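Local coordinates for molybdopterin-guanine dinucleotide biosynthesis protein A (MobA) (Archaeoglobus fulgidus, PDB 3NGW) that probably transfers a guanylyl group from GTP to molybdopterin in molybdenum cofactor biosynthesis, acting as a metal-dependent nucleotidyltransferase, at residues A[46-49]-A[50-54]; A[137-140]-A[141-145]. All coordinates share one frame; numbering follows the deposited sequence.

Interaction 1: residues A[46-49]-A[50-54]; sequences RDEK and QAEKL
Q50 reaches back over the start of its own helix to R46, and its amide oxygen OE1 takes the backbone N-H of R46 at 2.8 Å, the bond running nearly along the C=O axis. With CG anti to the backbone N (chi1 174°) and the chain extended beyond it, the Q50 amide lies over one face of the R46 guanidinium, off toward its rim. Q50 CD sits 3.5 Å above the R46 guanidinium plane, and the two flat groups are turned 37° apart. The guanidinium itself is held from outside, by a salt bridge to E17 and a hydrogen bond to the carbonyl of G8, while Q50 NE2 donates weakly to the carbonyl of V7. Cutting the R46 side chain back to that of an alanine is likely to take the guanidinium off the face of the Q50 amide and leave E17 without its charged mate.

The second kind of contact is the cap. D47 is the N-cap of helix 48-55, the helix of a parallel beta-alpha-beta unit between strands 40-44 and 62-63; its OD2 accepts from Q50 N at 2.8 Å. Backbone bonds follow, A51 N to D47 O and E52 N to E48 O.

Along the exposed side the chains meet through methylenes. K53 NZ lies 3.9 Å from K49 CG, its like-charged end standing 5.3 Å from K49 NZ. E52 OE2 comes 3.9 Å from E48 CG.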
ATOM      1  N   ARG A  46       7.557   7.536   5.606  1.00 39.21           N
ATOM      2  CA  ARG A  46       7.289   8.929   5.247  1.00 42.11           C
ATOM      3  C   ARG A  46       8.560   9.759   5.128  1.00 41.48           C
ATOM      4  O   ARG A  46       8.585  10.754   4.406  1.00 41.29           O
ATOM      5  CB  ARG A  46       6.350   9.563   6.266  1.00 35.79           C
ATOM      6  CG  ARG A  46       6.835   9.451   7.675  1.00 39.91           C
ATOM      7  CD  ARG A  46       5.917  10.168   8.620  1.00 33.91           C
ATOM      8  NE  ARG A  46       6.302   9.852   9.983  1.00 49.18           N
ATOM      9  CZ  ARG A  46       5.788   8.856  10.697  1.00 46.04           C
ATOM     10  NH1 ARG A  46       4.844   8.076  10.182  1.00 32.56           N
ATOM     11  NH2 ARG A  46       6.250   8.623  11.918  1.00 44.86           N
ATOM     12  N   ASP A  47       9.609   9.354   5.837  1.00 39.73           N
ATOM     13  CA  ASP A  47      10.894  10.050   5.787  1.00 38.42           C
ATOM     14  C   ASP A  47      11.974   9.153   6.362  1.00 37.52           C
ATOM     15  O   ASP A  47      11.676   8.138   6.987  1.00 38.53           O
ATOM     16  CB  ASP A  47      10.835  11.369   6.563  1.00 42.13           C
ATOM     17  CG  ASP A  47      10.441  11.177   8.008  1.00 39.39           C
ATOM     18  OD1 ASP A  47      10.056  12.170   8.653  1.00 51.05           O
ATOM     19  OD2 ASP A  47      10.524  10.039   8.502  1.00 51.64           O
ATOM     20  N   GLU A  48      13.227   9.528   6.139  1.00 34.35           N
ATOM     21  CA  GLU A  48      14.370   8.751   6.605  1.00 33.66           C
ATOM     22  C   GLU A  48      14.364   8.572   8.118  1.00 37.23           C
ATOM     23  O   GLU A  48      14.862   7.576   8.642  1.00 44.26           O
ATOM     24  CB  GLU A  48      15.660   9.431   6.140  1.00 33.77           C
ATOM     25  CG  GLU A  48      16.938   8.746   6.582  1.00 49.18           C
ATOM     26  CD  GLU A  48      18.165   9.266   5.840  1.00 56.87           C
ATOM     27  OE1 GLU A  48      18.300  10.498   5.677  1.00 65.21           O
ATOM     28  OE2 GLU A  48      19.006   8.439   5.428  1.00 59.53           O
ATOM     29  N   LYS A  49      13.790   9.540   8.816  1.00 37.34           N
ATOM     30  CA  LYS A  49      13.701   9.496  10.266  1.00 36.17           C
ATOM     31  C   LYS A  49      12.918   8.246  10.691  1.00 32.86           C
ATOM     32  O   LYS A  49      13.358   7.485  11.550  1.00 34.22           O
ATOM     33  CB  LYS A  49      13.014  10.770  10.755  1.00 35.99           C
ATOM     34  CG  LYS A  49      12.914  10.928  12.258  1.00 53.56           C
ATOM     35  CD  LYS A  49      12.606  12.381  12.643  1.00 53.99           C
ATOM     36  CE  LYS A  49      11.284  12.874  12.057  1.00 55.26           C
ATOM     37  NZ  LYS A  49      10.955  14.241  12.549  1.00 51.94           N
ATOM     38  N   GLN A  50      11.760   8.036  10.074  1.00 31.44           N
ATOM     39  CA  GLN A  50      10.940   6.875  10.379  1.00 29.16           C
ATOM     40  C   GLN A  50      11.672   5.587   9.978  1.00 33.15           C
ATOM     41  O   GLN A  50      11.641   4.593  10.698  1.00 35.40           O
ATOM     42  CB  GLN A  50       9.590   6.964   9.649  1.00 31.14           C
ATOM     43  CG  GLN A  50       8.747   5.702   9.802  1.00 33.48           C
ATOM     44  CD  GLN A  50       7.371   5.831   9.218  1.00 29.37           C
ATOM     45  OE1 GLN A  50       7.196   6.382   8.133  1.00 36.85           O
ATOM     46  NE2 GLN A  50       6.378   5.310   9.928  1.00 25.28           N
ATOM     47  N   ALA A  51      12.330   5.611   8.824  1.00 39.56           N
ATOM     48  CA  ALA A  51      13.072   4.449   8.348  1.00 39.41           C
ATOM     49  C   ALA A  51      14.131   4.079   9.372  1.00 36.13           C
ATOM     50  O   ALA A  51      14.358   2.902   9.642  1.00 39.37           O
ATOM     51  CB  ALA A  51      13.729   4.751   7.001  1.00 31.86           C
ATOM     52  N   GLU A  52      14.791   5.080   9.944  1.00 44.18           N
ATOM     53  CA  GLU A  52      15.814   4.800  10.942  1.00 45.23           C
ATOM     54  C   GLU A  52      15.206   4.193  12.203  1.00 38.22           C
ATOM     55  O   GLU A  52      15.754   3.241  12.756  1.00 41.54           O
ATOM     56  CB  GLU A  52      16.591   6.068  11.310  1.00 49.86           C
ATOM     57  CG  GLU A  52      17.688   6.456  10.335  1.00 64.78           C
ATOM     58  CD  GLU A  52      18.476   7.664  10.821  1.00 78.55           C
ATOM     59  OE1 GLU A  52      19.029   7.595  11.943  1.00 87.31           O
ATOM     60  OE2 GLU A  52      18.545   8.681  10.091  1.00 77.91           O
ATOM     61  N   LYS A  53      14.077   4.728  12.655  1.00 39.64           N
ATOM     62  CA  LYS A  53      13.448   4.188  13.856  1.00 37.45           C
ATOM     63  C   LYS A  53      12.924   2.775  13.627  1.00 38.36           C
ATOM     64  O   LYS A  53      13.076   1.907  14.480  1.00 42.75           O
ATOM     65  CB  LYS A  53      12.326   5.107  14.344  1.00 39.14           C
ATOM     66  CG  LYS A  53      12.843   6.461  14.828  1.00 56.41           C
ATOM     67  CD  LYS A  53      11.727   7.481  15.073  1.00 58.78           C
ATOM     68  CE  LYS A  53      12.306   8.837  15.484  1.00 60.96           C
ATOM     69  NZ  LYS A  53      11.289   9.920  15.640  1.00 67.06           N
ATOM     70  N   LEU A  54      12.330   2.520  12.473  1.00 40.50           N
ATOM     71  CA  LEU A  54      11.834   1.183  12.236  1.00 37.51           C
ATOM     72  C   LEU A  54      12.981   0.196  12.011  1.00 34.86           C
ATOM     73  O   LEU A  54      12.974  -0.879  12.590  1.00 38.10           O
ATOM     74  CB  LEU A  54      10.859   1.171  11.054  1.00 36.89           C
ATOM     75  CG  LEU A  54       9.585   2.017  11.241  1.00 47.41           C
ATOM     76  CD1 LEU A  54       8.708   1.874  10.020  1.00 26.97           C
ATOM     77  CD2 LEU A  54       8.808   1.596  12.500  1.00 42.99           C
TER

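Interaction 2: residues A[137-140]-A[141-145]; sequences ELER and AILQG
E139 and L143, one helical turn apart, lie side by side and point the same way. The contact is light: the E139 methylene CG meets the L143 methyl CD1 at 4.2 Å. E139 has its CG anti to the backbone N (chi1 177°) with the chain extended, which carries the carboxylate outward, to a salt bridge with R81, so its charge is answered outside this turn. L143 instead keeps its branch beside its own backbone N, with CG 3.3 Å from E139 O, the same carbonyl that accepts the bond from L143 N.

Two other side chains settle against carbonyl oxygens of the preceding turn. I142 lays CG1 3.1 Å from L138 O, and its CD1 follows at 3.6 Å from that oxygen. Q144 does likewise at R140: its CG lies 3.1 Å from R140 O, which also receives Q144 N at 2.8 Å. The side chain of R140 leads the other way, back along the helix, where NH1 forms a salt bridge with E137 OE1 at 2.7 Å.

G145 is where the chain leaves helical geometry: its positive phi (75°) and two bonds back into the last turn make a Schellman motif, one of them G145 N to I142 O.

The faces of helix 135-143 are used differently. I142 and L138 pack on helix 72-83, I142 against I73 and H77 and L138 against I76, while the small A141 and again L138 meet P152 of helix 150-154. This short helix therefore leans on two others, five residues after strand 129-130 of the mixed sheet.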
ATOM      1  N   GLU A 137       4.816  10.428 -14.262  1.00 32.55           N
ATOM      2  CA  GLU A 137       3.597  11.179 -14.012  1.00 36.71           C
ATOM      3  C   GLU A 137       3.373  11.372 -12.508  1.00 42.58           C
ATOM      4  O   GLU A 137       2.878  12.416 -12.072  1.00 46.29           O
ATOM      5  CB  GLU A 137       2.399  10.474 -14.651  1.00 39.80           C
ATOM      6  CG  GLU A 137       1.437  11.432 -15.329  1.00 52.37           C
ATOM      7  CD  GLU A 137       2.146  12.413 -16.254  1.00 54.01           C
ATOM      8  OE1 GLU A 137       2.840  11.962 -17.199  1.00 57.25           O
ATOM      9  OE2 GLU A 137       2.012  13.636 -16.026  1.00 54.45           O
ATOM     10  N   LEU A 138       3.748  10.370 -11.716  1.00 34.32           N
ATOM     11  CA  LEU A 138       3.604  10.454 -10.267  1.00 34.93           C
ATOM     12  C   LEU A 138       4.582  11.474  -9.709  1.00 33.32           C
ATOM     13  O   LEU A 138       4.247  12.239  -8.809  1.00 42.39           O
ATOM     14  CB  LEU A 138       3.856   9.089  -9.610  1.00 26.15           C
ATOM     15  CG  LEU A 138       2.831   7.985  -9.895  1.00 32.25           C
ATOM     16  CD1 LEU A 138       3.178   6.731  -9.094  1.00 28.59           C
ATOM     17  CD2 LEU A 138       1.444   8.473  -9.511  1.00 24.70           C
ATOM     18  N   GLU A 139       5.793  11.489 -10.251  1.00 38.31           N
ATOM     19  CA  GLU A 139       6.811  12.420  -9.788  1.00 37.10           C
ATOM     20  C   GLU A 139       6.467  13.856 -10.153  1.00 41.29           C
ATOM     21  O   GLU A 139       6.734  14.770  -9.379  1.00 42.56           O
ATOM     22  CB  GLU A 139       8.165  12.058 -10.374  1.00 32.90           C
ATOM     23  CG  GLU A 139       9.257  13.017  -9.988  1.00 31.05           C
ATOM     24  CD  GLU A 139      10.608  12.519 -10.420  1.00 42.26           C
ATOM     25  OE1 GLU A 139      10.714  11.985 -11.545  1.00 40.77           O
ATOM     26  OE2 GLU A 139      11.575  12.666  -9.642  1.00 54.18           O
ATOM     27  N   ARG A 140       5.884  14.053 -11.332  1.00 43.54           N
ATOM     28  CA  ARG A 140       5.505  15.396 -11.749  1.00 49.93           C
ATOM     29  C   ARG A 140       4.472  15.921 -10.761  1.00 49.42           C
ATOM     30  O   ARG A 140       4.527  17.080 -10.346  1.00 47.59           O
ATOM     31  CB  ARG A 140       4.917  15.392 -13.162  1.00 44.17           C
ATOM     32  CG  ARG A 140       5.936  15.094 -14.240  1.00 53.31           C
ATOM     33  CD  ARG A 140       5.382  15.366 -15.630  1.00 53.51           C
ATOM     34  NE  ARG A 140       6.281  14.841 -16.659  1.00 59.84           N
ATOM     35  CZ  ARG A 140       6.242  13.595 -17.125  1.00 56.35           C
ATOM     36  NH1 ARG A 140       5.337  12.739 -16.668  1.00 53.87           N
ATOM     37  NH2 ARG A 140       7.126  13.194 -18.032  1.00 60.03           N
ATOM     38  N   ALA A 141       3.547  15.050 -10.365  1.00 42.53           N
ATOM     39  CA  ALA A 141       2.500  15.421  -9.416  1.00 42.80           C
ATOM     40  C   ALA A 141       3.090  15.850  -8.074  1.00 36.25           C
ATOM     41  O   ALA A 141       2.628  16.812  -7.455  1.00 37.44           O
ATOM     42  CB  ALA A 141       1.543  14.252  -9.218  1.00 40.80           C
ATOM     43  N   ILE A 142       4.113  15.121  -7.637  1.00 32.70           N
ATOM     44  CA  ILE A 142       4.804  15.395  -6.378  1.00 33.75           C
ATOM     45  C   ILE A 142       5.511  16.753  -6.441  1.00 33.91           C
ATOM     46  O   ILE A 142       5.442  17.548  -5.502  1.00 41.20           O
ATOM     47  CB  ILE A 142       5.870  14.301  -6.073  1.00 30.49           C
ATOM     48  CG1 ILE A 142       5.194  12.928  -5.952  1.00 41.78           C
ATOM     49  CG2 ILE A 142       6.637  14.645  -4.797  1.00 28.31           C
ATOM     50  CD1 ILE A 142       6.182  11.755  -5.791  1.00 33.58           C
ATOM     51  N   LEU A 143       6.193  17.014  -7.547  1.00 28.81           N
ATOM     52  CA  LEU A 143       6.911  18.266  -7.692  1.00 32.95           C
ATOM     53  C   LEU A 143       5.947  19.446  -7.870  1.00 41.76           C
ATOM     54  O   LEU A 143       6.259  20.569  -7.474  1.00 31.10           O
ATOM     55  CB  LEU A 143       7.897  18.169  -8.864  1.00 38.82           C
ATOM     56  CG  LEU A 143       8.988  17.086  -8.730  1.00 42.67           C
ATOM     57  CD1 LEU A 143       9.921  17.145  -9.928  1.00 41.10           C
ATOM     58  CD2 LEU A 143       9.794  17.282  -7.444  1.00 40.57           C
ATOM     59  N   GLN A 144       4.771  19.185  -8.443  1.00 39.56           N
ATOM     60  CA  GLN A 144       3.775  20.232  -8.646  1.00 34.53           C
ATOM     61  C   GLN A 144       2.937  20.474  -7.397  1.00 36.81           C
ATOM     62  O   GLN A 144       2.095  21.368  -7.380  1.00 52.18           O
ATOM     63  CB  GLN A 144       2.842  19.873  -9.809  1.00 34.41           C
ATOM     64  CG  GLN A 144       3.534  19.851 -11.154  1.00 31.10           C
ATOM     65  CD  GLN A 144       2.663  19.312 -12.267  1.00 34.99           C
ATOM     66  OE1 GLN A 144       3.125  19.153 -13.393  1.00 35.76           O
ATOM     67  NE2 GLN A 144       1.403  19.033 -11.962  1.00 28.03           N
ATOM     68  N   GLY A 145       3.158  19.679  -6.354  1.00 35.07           N
ATOM     69  CA  GLY A 145       2.393  19.839  -5.130  1.00 25.51           C
ATOM     70  C   GLY A 145       0.969  19.313  -5.243  1.00 38.53           C
ATOM     71  O   GLY A 145       0.041  19.885  -4.672  1.00 41.68           O
TER

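How the interactions relate
Interaction 1 comes first along the chain and closes well before interaction 2 opens. Their centres are 22 Å apart and their nearest atoms about 10 Å, so the two do not touch. Each is a local contact along its own short helix: 46-54 takes in the N-cap and most of helix 48-55, while residues 137-145 take in the later part of helix 135-143 and the turn after it. Both lie in the MobA-like nucleotidyltransferase domain, of the GT-A clan. The first helix belongs to a beta-alpha-beta unit at one margin of the mixed sheet; the second rests on helices 72-83 and 150-154. The two are thus separate local elements of one domain, both away from the annotated sites.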